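Local coordinates for protein endosialidase (Enterobacteria phage phi92, PDB 4HIZ) that probably depolymerises polysialic acid, cleaving internal alpha-2,8 and alpha-2,9 sialyl linkages, as part of a trimeric phage protein with a catalytic beta-propeller, at residues Y184-T189 and I203-H208; V216-S221 and W260-R265; G465-S470 and P496-D501. All blocks are in the same frame, centred on the assembly; numbering follows the deposited sequence.

Overall arrangement
Contacts 1 and 2 lie in the antiparallel strands inserted between strands 172-181 and 272-275 of one propeller blade. Their centres are 9 Å apart. Strands 185-186 and 261-264 are neighbours in one sheet, and the hydroxyl of Y185 in contact 1 is hydrogen-bonded to ND1 of H261 in contact 2. Contact 3 joins two loops later in the chain, about 51 Å from either of the others, centre to centre, and on the opposite side of the chain's centre. The three contacts follow in series. The trimer brings the distant parts together: contacts 1 and 2 of one subunit touch the 465-470 and 496-501 loops of a neighbouring subunit. This suggests a sialic acid site shared between chains.

Contact 1: Y184-T189 and I203-H208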
loop_
_atom_site.group_PDB
_atom_site.type_symbol
_atom_site.label_atom_id
_atom_site.label_comp_id
_atom_site.label_asym_id
_atom_site.label_seq_id
_atom_site.Cartn_x
_atom_site.Cartn_y
_atom_site.Cartn_z
ATOM N N TYR A 184 -14.655 15.008 -19.599
ATOM C CA TYR A 184 -14.742 14.404 -20.924
ATOM C C TYR A 184 -13.795 15.079 -21.867
ATOM O O TYR A 184 -13.305 16.199 -21.586
ATOM C CB TYR A 184 -16.193 14.370 -21.478
ATOM C CG TYR A 184 -16.851 15.696 -21.908
ATOM C CD1 TYR A 184 -16.418 16.362 -23.059
ATOM C CD2 TYR A 184 -17.938 16.220 -21.206
ATOM C CE1 TYR A 184 -17.038 17.514 -23.483
ATOM C CE2 TYR A 184 -18.576 17.380 -21.634
ATOM C CZ TYR A 184 -18.092 18.029 -22.764
ATOM O OH TYR A 184 -18.696 19.201 -23.227
ATOM N N TYR A 185 -13.526 14.388 -22.975
ATOM C CA TYR A 185 -12.589 14.845 -24.002
ATOM C C TYR A 185 -13.306 14.787 -25.355
ATOM O O TYR A 185 -14.103 13.871 -25.609
ATOM C CB TYR A 185 -11.396 13.842 -24.028
ATOM C CG TYR A 185 -10.552 13.963 -25.254
ATOM C CD1 TYR A 185 -9.732 15.073 -25.446
ATOM C CD2 TYR A 185 -10.575 12.974 -26.243
ATOM C CE1 TYR A 185 -8.943 15.189 -26.598
ATOM C CE2 TYR A 185 -9.800 13.103 -27.418
ATOM C CZ TYR A 185 -8.986 14.197 -27.575
ATOM O OH TYR A 185 -8.213 14.309 -28.722
ATOM N N ARG A 186 -13.039 15.757 -26.227
ATOM C CA ARG A 186 -13.562 15.723 -27.596
ATOM C C ARG A 186 -12.444 16.119 -28.537
ATOM O O ARG A 186 -11.556 16.920 -28.157
ATOM C CB ARG A 186 -14.673 16.782 -27.775
ATOM C CG ARG A 186 -15.822 16.649 -26.819
ATOM C CD ARG A 186 -16.795 15.559 -27.248
ATOM N NE ARG A 186 -18.030 15.648 -26.444
ATOM C CZ ARG A 186 -19.102 16.409 -26.735
ATOM N NH1 ARG A 186 -19.167 17.142 -27.850
ATOM N NH2 ARG A 186 -20.159 16.423 -25.905
ATOM N N ARG A 187 -12.493 15.594 -29.765
ATOM C CA ARG A 187 -11.573 15.996 -30.819
ATOM C C ARG A 187 -12.373 16.496 -32.028
ATOM O O ARG A 187 -12.605 15.750 -32.976
ATOM C CB ARG A 187 -10.730 14.798 -31.205
ATOM C CG ARG A 187 -9.569 15.144 -32.131
ATOM C CD ARG A 187 -8.799 13.931 -32.440
ATOM N NE ARG A 187 -7.837 14.182 -33.511
ATOM C CZ ARG A 187 -7.932 13.679 -34.745
ATOM N NH1 ARG A 187 -7.003 13.959 -35.635
ATOM N NH2 ARG A 187 -8.944 12.892 -35.092
ATOM N N PRO A 188 -12.829 17.760 -31.982
ATOM C CA PRO A 188 -13.729 18.267 -33.016
ATOM C C PRO A 188 -12.961 18.803 -34.200
ATOM O O PRO A 188 -11.747 18.960 -34.128
ATOM C CB PRO A 188 -14.482 19.423 -32.304
ATOM C CG PRO A 188 -14.001 19.383 -30.841
ATOM C CD PRO A 188 -12.663 18.729 -30.892
ATOM N N THR A 189 -13.677 19.076 -35.287
ATOM C CA THR A 189 -13.102 19.802 -36.410
ATOM C C THR A 189 -13.917 21.070 -36.658
ATOM O O THR A 189 -15.137 21.015 -36.760
ATOM C CB THR A 189 -13.093 18.915 -37.671
ATOM O OG1 THR A 189 -12.328 17.709 -37.431
ATOM C CG2 THR A 189 -12.528 19.682 -38.880
ATOM N N ILE A 203 -18.005 28.892 -29.713
ATOM C CA ILE A 203 -17.565 27.523 -29.857
ATOM C C ILE A 203 -18.742 26.602 -30.100
ATOM O O ILE A 203 -19.649 26.508 -29.272
ATOM C CB ILE A 203 -16.914 27.041 -28.558
ATOM C CG1 ILE A 203 -15.984 28.117 -27.944
ATOM C CG2 ILE A 203 -16.264 25.668 -28.771
ATOM C CD1 ILE A 203 -14.790 28.495 -28.782
ATOM N N VAL A 204 -18.715 25.907 -31.230
ATOM C CA VAL A 204 -19.702 24.876 -31.497
ATOM C C VAL A 204 -19.163 23.532 -31.014
ATOM O O VAL A 204 -18.074 23.088 -31.379
ATOM C CB VAL A 204 -20.050 24.799 -32.989
ATOM C CG1 VAL A 204 -21.005 23.628 -33.245
ATOM C CG2 VAL A 204 -20.677 26.111 -33.442
ATOM N N LEU A 205 -19.912 22.909 -30.127
ATOM C CA LEU A 205 -19.531 21.608 -29.602
ATOM C C LEU A 205 -20.841 20.908 -29.228
ATOM O O LEU A 205 -21.537 21.322 -28.295
ATOM C CB LEU A 205 -18.631 21.815 -28.379
ATOM C CG LEU A 205 -17.931 20.608 -27.799
ATOM C CD1 LEU A 205 -16.823 20.156 -28.759
ATOM C CD2 LEU A 205 -17.334 20.971 -26.438
ATOM N N LYS A 206 -21.190 19.852 -29.959
ATOM C CA LYS A 206 -22.527 19.271 -29.824
ATOM C C LYS A 206 -22.795 18.705 -28.433
ATOM O O LYS A 206 -21.966 18.019 -27.867
ATOM C CB LYS A 206 -22.788 18.224 -30.911
ATOM C CG LYS A 206 -22.919 18.844 -32.319
ATOM C CD LYS A 206 -23.608 17.894 -33.299
ATOM C CE LYS A 206 -23.556 18.402 -34.737
ATOM N NZ LYS A 206 -24.458 19.566 -34.995
ATOM N N LYS A 207 -23.954 19.057 -27.887
ATOM C CA LYS A 207 -24.427 18.550 -26.599
ATOM C C LYS A 207 -23.365 18.696 -25.513
ATOM O O LYS A 207 -23.045 17.767 -24.781
ATOM C CB LYS A 207 -24.926 17.104 -26.734
ATOM C CG LYS A 207 -25.998 16.925 -27.815
ATOM C CD LYS A 207 -27.063 18.044 -27.770
ATOM C CE LYS A 207 -28.056 17.942 -28.927
ATOM N NZ LYS A 207 -27.477 18.345 -30.252
ATOM N N HIS A 208 -22.823 19.900 -25.399
ATOM C CA HIS A 208 -21.677 20.118 -24.507
ATOM C C HIS A 208 -22.015 19.990 -23.010
ATOM O O HIS A 208 -21.143 19.647 -22.190
ATOM C CB HIS A 208 -21.015 21.471 -24.828
ATOM C CG HIS A 208 -21.964 22.627 -24.792
ATOM N ND1 HIS A 208 -22.402 23.189 -23.607
ATOM C CD2 HIS A 208 -22.570 23.325 -25.792
ATOM C CE1 HIS A 208 -23.235 24.186 -23.882
ATOM N NE2 HIS A 208 -23.355 24.282 -25.196
#
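Y184 and H208 mark one end of this contact, with their CA atoms 9.7 Å apart, and P188 and L205 mark the other, where the backbones come closer. The segments are not paired as neighbouring strands. Strand 185-186 is the outermost strand, within this chain, of the antiparallel sheet inserted in the propeller, and 203-208 leaves strand 200-204 as a loop whose carbonyls face the side chains of 184-189. Those side chains reach across the gap and bond to them.

R186 does most of this work. Its CG lies beside the backbone N and the chain bends at chi2 (-80°), which brings the guanidinium to the loop. NH1 and NH2 grip one acceptor end-on: NH1 is 2.9 Å and NH2 3.1 Å from K206 O. That oxygen lies close to the guanidinium plane, so the two bonds fix how the group is turned. NH2 also makes a weak bond to K207 O, which is bonded to N156 ND2 as well. K206 O thus takes two bonds from the arginine and K207 O a weak third. The backbone of K207 is in the left-handed region.

L205 packs against R186 and P188. Its CG is 3.7 Å from R186 NH1, and its CD1 meets P188 CG at 3.6 Å. The same leucine packs on F262 and F241, so it ties the loop to the rest of the sheet. H208 turns its ring away from 184-189, against F241. Its backbone still takes part: Y184 OH donates to H208 O at 2.7 Å, in the carbonyl plane and on a lone pair, with a C=O...O angle of 115°.

Contact 2: V216-S221 and W260-R265; sequences VNFSNS and WHFGTR. With SIA (N-acetyl-alpha-neuraminic acid), chain D.
V216-S221 and W260-R265 form an antiparallel beta ladder with a sialic acid site at one end. Strands 215-219 and 261-264 lie side by side in the antiparallel sheet inserted in the beta-propeller. N217 with G263 and S219 with H261 are hydrogen-bonded pairs. V216 with T264 and F218 with F262 are non-hydrogen-bonded pairs. The bonds run both ways, for example N217 N to G263 O at 2.8 Å and H261 N to S219 O at 3.0 Å.

V216, F218 and F262 make an apolar patch on one face, with T264 at its end, its hydroxyl bonded to M182 O. F262 turns its edge to the face of F218 in a T-shaped pair, centroids 5.5 Å apart and planes at 71°. Its CZ also meets V216 CG1 at 3.5 Å. W260 lies beside F218 with its plane tilted only 28°, but the rings are slid apart and hardly overlap, and CZ3 of the indole reaches the phenyl edge. V232, M230 and V243 close in on this cluster. At the far end R265 NE donates to V216 O from above the carbonyl plane, while its NH1 pairs with D268.

The other face carries N217, S219 and H261 and is packed by I499 of the second subunit. N217 OD1 also accepts a bond from G500 N of that subunit, while ND2 is bonded to N229 OD1. N220 takes a left-handed backbone conformation, and its backbone N donates to O1B of the sugar carboxylate at 2.8 Å, almost straight. S227 adds another bond to the sugar. With chi1 at -170°, S219 OG stands anti to the backbone N and meets the sialic acid: it accepts from N5 at 2.9 Å and donates to N220 OD1 at 2.7 Å.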
loop_
_atom_site.group_PDB
_atom_site.type_symbol
_atom_site.label_atom_id
_atom_site.label_comp_id
_atom_site.label_asym_id
_atom_site.label_seq_id
_atom_site.Cartn_x
_atom_site.Cartn_y
_atom_site.Cartn_z
ATOM N N VAL A 216 -12.940 24.742 -18.649
ATOM C CA VAL A 216 -12.647 23.938 -19.846
ATOM C C VAL A 216 -11.201 24.130 -20.267
ATOM O O VAL A 216 -10.493 24.949 -19.684
ATOM C CB VAL A 216 -13.602 24.296 -21.020
ATOM C CG1 VAL A 216 -15.063 24.100 -20.592
ATOM C CG2 VAL A 216 -13.351 25.734 -21.488
ATOM N N ASN A 217 -10.751 23.359 -21.257
ATOM C CA ASN A 217 -9.377 23.487 -21.716
ATOM C C ASN A 217 -9.330 23.211 -23.207
ATOM O O ASN A 217 -10.006 22.292 -23.695
ATOM C CB ASN A 217 -8.504 22.467 -20.960
ATOM C CG ASN A 217 -7.083 22.423 -21.462
ATOM O OD1 ASN A 217 -6.750 21.597 -22.303
ATOM N ND2 ASN A 217 -6.220 23.277 -20.908
ATOM N N PHE A 218 -8.546 24.014 -23.926
ATOM C CA PHE A 218 -8.390 23.880 -25.364
ATOM C C PHE A 218 -6.958 23.608 -25.767
ATOM O O PHE A 218 -6.024 24.127 -25.143
ATOM C CB PHE A 218 -8.747 25.229 -26.016
ATOM C CG PHE A 218 -10.185 25.602 -25.893
ATOM C CD1 PHE A 218 -11.089 25.237 -26.891
ATOM C CD2 PHE A 218 -10.628 26.391 -24.836
ATOM C CE1 PHE A 218 -12.449 25.595 -26.819
ATOM C CE2 PHE A 218 -11.998 26.781 -24.741
ATOM C CZ PHE A 218 -12.916 26.378 -25.736
ATOM N N SER A 219 -6.769 22.836 -26.836
ATOM C CA SER A 219 -5.420 22.675 -27.392
ATOM C C SER A 219 -5.504 22.607 -28.910
ATOM O O SER A 219 -6.463 22.020 -29.464
ATOM C CB SER A 219 -4.747 21.396 -26.844
ATOM O OG SER A 219 -3.380 21.389 -27.209
ATOM N N ASN A 220 -4.535 23.229 -29.580
ATOM C CA ASN A 220 -4.464 23.167 -31.042
ATOM C C ASN A 220 -5.717 23.710 -31.750
ATOM O O ASN A 220 -6.081 23.230 -32.828
ATOM C CB ASN A 220 -4.151 21.744 -31.510
ATOM C CG ASN A 220 -2.917 21.151 -30.790
ATOM O OD1 ASN A 220 -3.029 20.550 -29.707
ATOM N ND2 ASN A 220 -1.728 21.331 -31.397
ATOM N N SER A 221 -6.355 24.730 -31.167
ATOM C CA SER A 221 -7.604 25.216 -31.731
ATOM C C SER A 221 -7.491 25.829 -33.126
ATOM O O SER A 221 -8.476 25.874 -33.835
ATOM C CB SER A 221 -8.233 26.268 -30.799
ATOM O OG SER A 221 -7.452 27.470 -30.839
ATOM N N TRP A 260 -9.041 19.862 -33.563
ATOM C CA TRP A 260 -8.479 20.387 -32.316
ATOM C C TRP A 260 -8.897 19.518 -31.124
ATOM O O TRP A 260 -9.493 18.459 -31.313
ATOM C CB TRP A 260 -8.909 21.869 -32.137
ATOM C CG TRP A 260 -10.407 22.156 -32.301
ATOM C CD1 TRP A 260 -11.103 22.262 -33.491
ATOM C CD2 TRP A 260 -11.360 22.442 -31.255
ATOM N NE1 TRP A 260 -12.428 22.580 -33.244
ATOM C CE2 TRP A 260 -12.614 22.683 -31.884
ATOM C CE3 TRP A 260 -11.280 22.500 -29.849
ATOM C CZ2 TRP A 260 -13.756 22.987 -31.171
ATOM C CZ3 TRP A 260 -12.427 22.791 -29.130
ATOM C CH2 TRP A 260 -13.658 23.024 -29.792
ATOM N N HIS A 261 -8.573 19.976 -29.923
ATOM C CA HIS A 261 -8.779 19.155 -28.727
ATOM C C HIS A 261 -9.491 19.961 -27.665
ATOM O O HIS A 261 -9.139 21.121 -27.419
ATOM C CB HIS A 261 -7.424 18.720 -28.144
ATOM C CG HIS A 261 -6.598 17.914 -29.091
ATOM N ND1 HIS A 261 -6.892 16.601 -29.401
ATOM C CD2 HIS A 261 -5.517 18.251 -29.838
ATOM C CE1 HIS A 261 -6.010 16.157 -30.287
ATOM N NE2 HIS A 261 -5.158 17.136 -30.563
ATOM N N PHE A 262 -10.464 19.335 -27.018
ATOM C CA PHE A 262 -11.222 19.975 -25.950
ATOM C C PHE A 262 -11.344 19.042 -24.758
ATOM O O PHE A 262 -11.599 17.847 -24.931
ATOM C CB PHE A 262 -12.636 20.291 -26.477
ATOM C CG PHE A 262 -13.539 20.932 -25.447
ATOM C CD1 PHE A 262 -13.477 22.305 -25.202
ATOM C CD2 PHE A 262 -14.411 20.156 -24.701
ATOM C CE1 PHE A 262 -14.303 22.897 -24.247
ATOM C CE2 PHE A 262 -15.235 20.741 -23.715
ATOM C CZ PHE A 262 -15.180 22.112 -23.505
ATOM N N GLY A 263 -11.198 19.597 -23.549
ATOM C CA GLY A 263 -11.497 18.817 -22.350
ATOM C C GLY A 263 -12.242 19.684 -21.348
ATOM O O GLY A 263 -11.969 20.890 -21.223
ATOM N N THR A 264 -13.194 19.083 -20.635
ATOM C CA THR A 264 -13.714 19.786 -19.488
ATOM C C THR A 264 -12.692 19.683 -18.346
ATOM O O THR A 264 -11.765 18.843 -18.386
ATOM C CB THR A 264 -15.021 19.175 -19.002
ATOM O OG1 THR A 264 -14.789 17.806 -18.678
ATOM C CG2 THR A 264 -16.092 19.270 -20.110
ATOM N N ARG A 265 -12.885 20.518 -17.336
ATOM C CA ARG A 265 -12.131 20.448 -16.083
ATOM C C ARG A 265 -13.133 20.278 -14.955
ATOM O O ARG A 265 -13.542 21.248 -14.303
ATOM C CB ARG A 265 -11.286 21.715 -15.887
ATOM C CG ARG A 265 -10.215 21.895 -16.997
ATOM C CD ARG A 265 -9.255 23.018 -16.644
ATOM N NE ARG A 265 -9.816 24.341 -16.954
ATOM C CZ ARG A 265 -9.802 25.389 -16.140
ATOM N NH1 ARG A 265 -9.311 25.287 -14.906
ATOM N NH2 ARG A 265 -10.299 26.549 -16.568
HETATM C C1 SIA D . -2.587 25.338 -27.345
HETATM C C2 SIA D . -1.536 25.415 -26.238
HETATM C C3 SIA D . -2.138 25.113 -24.851
HETATM C C4 SIA D . -2.416 23.628 -24.638
HETATM C C5 SIA D . -1.205 22.769 -25.028
HETATM C C6 SIA D . -0.705 23.133 -26.430
HETATM C C7 SIA D . 0.614 22.427 -26.753
HETATM C C8 SIA D . 1.105 22.659 -28.190
HETATM C C9 SIA D . -0.016 22.740 -29.211
HETATM C C10 SIA D . -1.063 20.476 -24.120
HETATM C C11 SIA D . -1.647 19.090 -24.173
HETATM N N5 SIA D . -1.621 21.366 -24.950
HETATM O O1A SIA D . -3.655 25.951 -27.149
HETATM O O1B SIA D . -2.393 24.696 -28.407
HETATM O O4 SIA D . -2.743 23.396 -23.248
HETATM O O6 SIA D . -0.449 24.536 -26.549
HETATM O O7 SIA D . 1.595 22.984 -25.866
HETATM O O8 SIA D . 1.823 23.892 -28.222
HETATM O O9 SIA D . -0.203 24.092 -29.681
HETATM O O10 SIA D . -0.128 20.768 -23.371
#

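Contact 3: G465-S470 and P496-D501; sequences GHIVNS and PWSIGD
H466 and W497 carry the aromatic part of this contact between two irregular loops of the propeller domain. They make an offset edge-to-face pair. The imidazole edge is turned to the six-membered ring of the indole, centroids 5.4 Å apart and planes at 62°, with H466 CE1 3.9 Å from W497 CH2. S495 binds H466 ND1 and so fixes the turn of the imidazole.

The apolar part centres on I467. Its CG1 sits between N and the carbonyl carbon (chi1 68°) and CG2 beside N. CG2 is thus the branch that meets the other loop, 3.9 Å from S498 CB and 4.4 Å from P496 CG.

The polar link goes through a water. It donates to H466 O at 3.1 Å and accepts from I499 N at 2.9 Å, so it bridges the two backbones. S498 OG is bonded to K505 NZ.

Y185 of the third subunit meets the ring of H466, and W267 of that subunit packs edge-to-face on W497. The direct contacts between the loops are rings and aliphatic carbons. This is consistent with loops held mainly by packing, the bridging water and bonds to S495 and K505, beside a sialic acid that touches S498 and I499.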
loop_
_atom_site.group_PDB
_atom_site.type_symbol
_atom_site.label_atom_id
_atom_site.label_comp_id
_atom_site.label_asym_id
_atom_site.label_seq_id
_atom_site.Cartn_x
_atom_site.Cartn_y
_atom_site.Cartn_z
ATOM N N GLY A 465 -21.461 -9.373 12.840
ATOM C CA GLY A 465 -22.227 -9.843 13.998
ATOM C C GLY A 465 -22.115 -9.102 15.323
ATOM O O GLY A 465 -22.969 -9.324 16.185
ATOM N N HIS A 466 -21.117 -8.239 15.539
ATOM C CA HIS A 466 -20.992 -7.612 16.868
ATOM C C HIS A 466 -21.736 -6.291 16.997
ATOM O O HIS A 466 -21.712 -5.669 18.062
ATOM C CB HIS A 466 -19.539 -7.381 17.282
ATOM C CG HIS A 466 -18.742 -8.635 17.485
ATOM N ND1 HIS A 466 -17.435 -8.596 17.919
ATOM C CD2 HIS A 466 -19.064 -9.953 17.367
ATOM C CE1 HIS A 466 -16.973 -9.832 18.047
ATOM N NE2 HIS A 466 -17.931 -10.675 17.701
ATOM N N ILE A 467 -22.407 -5.875 15.928
ATOM C CA ILE A 467 -23.437 -4.815 16.008
ATOM C C ILE A 467 -24.642 -5.269 15.198
ATOM O O ILE A 467 -24.529 -6.155 14.337
ATOM C CB ILE A 467 -22.960 -3.404 15.537
ATOM C CG1 ILE A 467 -22.681 -3.353 14.019
ATOM C CG2 ILE A 467 -21.749 -2.913 16.340
ATOM C CD1 ILE A 467 -22.328 -1.937 13.564
ATOM N N VAL A 468 -25.800 -4.683 15.496
ATOM C CA VAL A 468 -27.040 -5.140 14.889
ATOM C C VAL A 468 -27.077 -4.749 13.416
ATOM O O VAL A 468 -27.653 -5.476 12.605
ATOM C CB VAL A 468 -28.283 -4.565 15.619
ATOM C CG1 VAL A 468 -28.414 -3.052 15.359
ATOM C CG2 VAL A 468 -29.522 -5.311 15.158
ATOM N N ASN A 469 -26.388 -3.658 13.058
ATOM C CA ASN A 469 -26.504 -3.139 11.698
ATOM C C ASN A 469 -25.676 -3.987 10.732
ATOM O O ASN A 469 -24.606 -4.495 11.086
ATOM C CB ASN A 469 -25.964 -1.715 11.597
ATOM C CG ASN A 469 -26.477 -0.821 12.659
ATOM O OD1 ASN A 469 -25.780 -0.548 13.658
ATOM N ND2 ASN A 469 -27.706 -0.372 12.494
ATOM N N SER A 470 -26.173 -4.110 9.508
ATOM C CA SER A 470 -25.467 -4.824 8.445
ATOM C C SER A 470 -25.286 -3.955 7.220
ATOM O O SER A 470 -26.216 -3.262 6.781
ATOM C CB SER A 470 -26.253 -6.078 8.060
ATOM O OG SER A 470 -25.608 -6.758 6.989
ATOM N N PRO A 496 -15.601 -4.412 14.778
ATOM C CA PRO A 496 -15.282 -2.989 14.963
ATOM C C PRO A 496 -15.108 -2.595 16.445
ATOM O O PRO A 496 -14.690 -1.464 16.756
ATOM C CB PRO A 496 -16.548 -2.290 14.415
ATOM C CG PRO A 496 -17.679 -3.288 14.750
ATOM C CD PRO A 496 -17.049 -4.662 14.553
ATOM N N TRP A 497 -15.447 -3.516 17.353
ATOM C CA TRP A 497 -15.307 -3.253 18.818
ATOM C C TRP A 497 -16.120 -2.026 19.282
ATOM O O TRP A 497 -15.686 -1.272 20.151
ATOM C CB TRP A 497 -13.805 -3.180 19.255
ATOM C CG TRP A 497 -13.151 -4.476 18.910
ATOM C CD1 TRP A 497 -12.180 -4.690 17.964
ATOM C CD2 TRP A 497 -13.524 -5.769 19.414
ATOM N NE1 TRP A 497 -11.908 -6.042 17.878
ATOM C CE2 TRP A 497 -12.718 -6.723 18.755
ATOM C CE3 TRP A 497 -14.452 -6.205 20.377
ATOM C CZ2 TRP A 497 -12.844 -8.083 18.980
ATOM C CZ3 TRP A 497 -14.578 -7.568 20.608
ATOM C CH2 TRP A 497 -13.772 -8.491 19.922
ATOM N N SER A 498 -17.275 -1.780 18.666
ATOM C CA SER A 498 -18.149 -0.730 19.185
ATOM C C SER A 498 -18.589 -1.113 20.596
ATOM O O SER A 498 -18.727 -0.238 21.465
ATOM C CB SER A 498 -19.373 -0.569 18.269
ATOM O OG SER A 498 -18.931 -0.164 16.962
ATOM N N ILE A 499 -18.802 -2.412 20.823
ATOM C CA ILE A 499 -18.936 -2.968 22.186
ATOM C C ILE A 499 -17.549 -3.536 22.488
ATOM O O ILE A 499 -17.126 -4.528 21.880
ATOM C CB ILE A 499 -19.988 -4.077 22.248
ATOM C CG1 ILE A 499 -21.319 -3.580 21.663
ATOM C CG2 ILE A 499 -20.170 -4.584 23.692
ATOM C CD1 ILE A 499 -21.940 -2.391 22.433
ATOM N N GLY A 500 -16.825 -2.856 23.355
ATOM C CA GLY A 500 -15.383 -3.087 23.458
ATOM C C GLY A 500 -14.717 -1.741 23.650
ATOM O O GLY A 500 -15.344 -0.843 24.261
ATOM N N ASP A 501 -13.476 -1.574 23.156
ATOM C CA ASP A 501 -12.765 -0.338 23.436
ATOM C C ASP A 501 -12.992 0.759 22.409
ATOM O O ASP A 501 -12.335 1.811 22.503
ATOM C CB ASP A 501 -11.239 -0.566 23.585
ATOM C CG ASP A 501 -10.570 -1.004 22.296
ATOM O OD1 ASP A 501 -11.217 -1.070 21.221
ATOM O OD2 ASP A 501 -9.346 -1.267 22.372
HETATM O O HOH W 1 -19.062 -4.142 18.465
#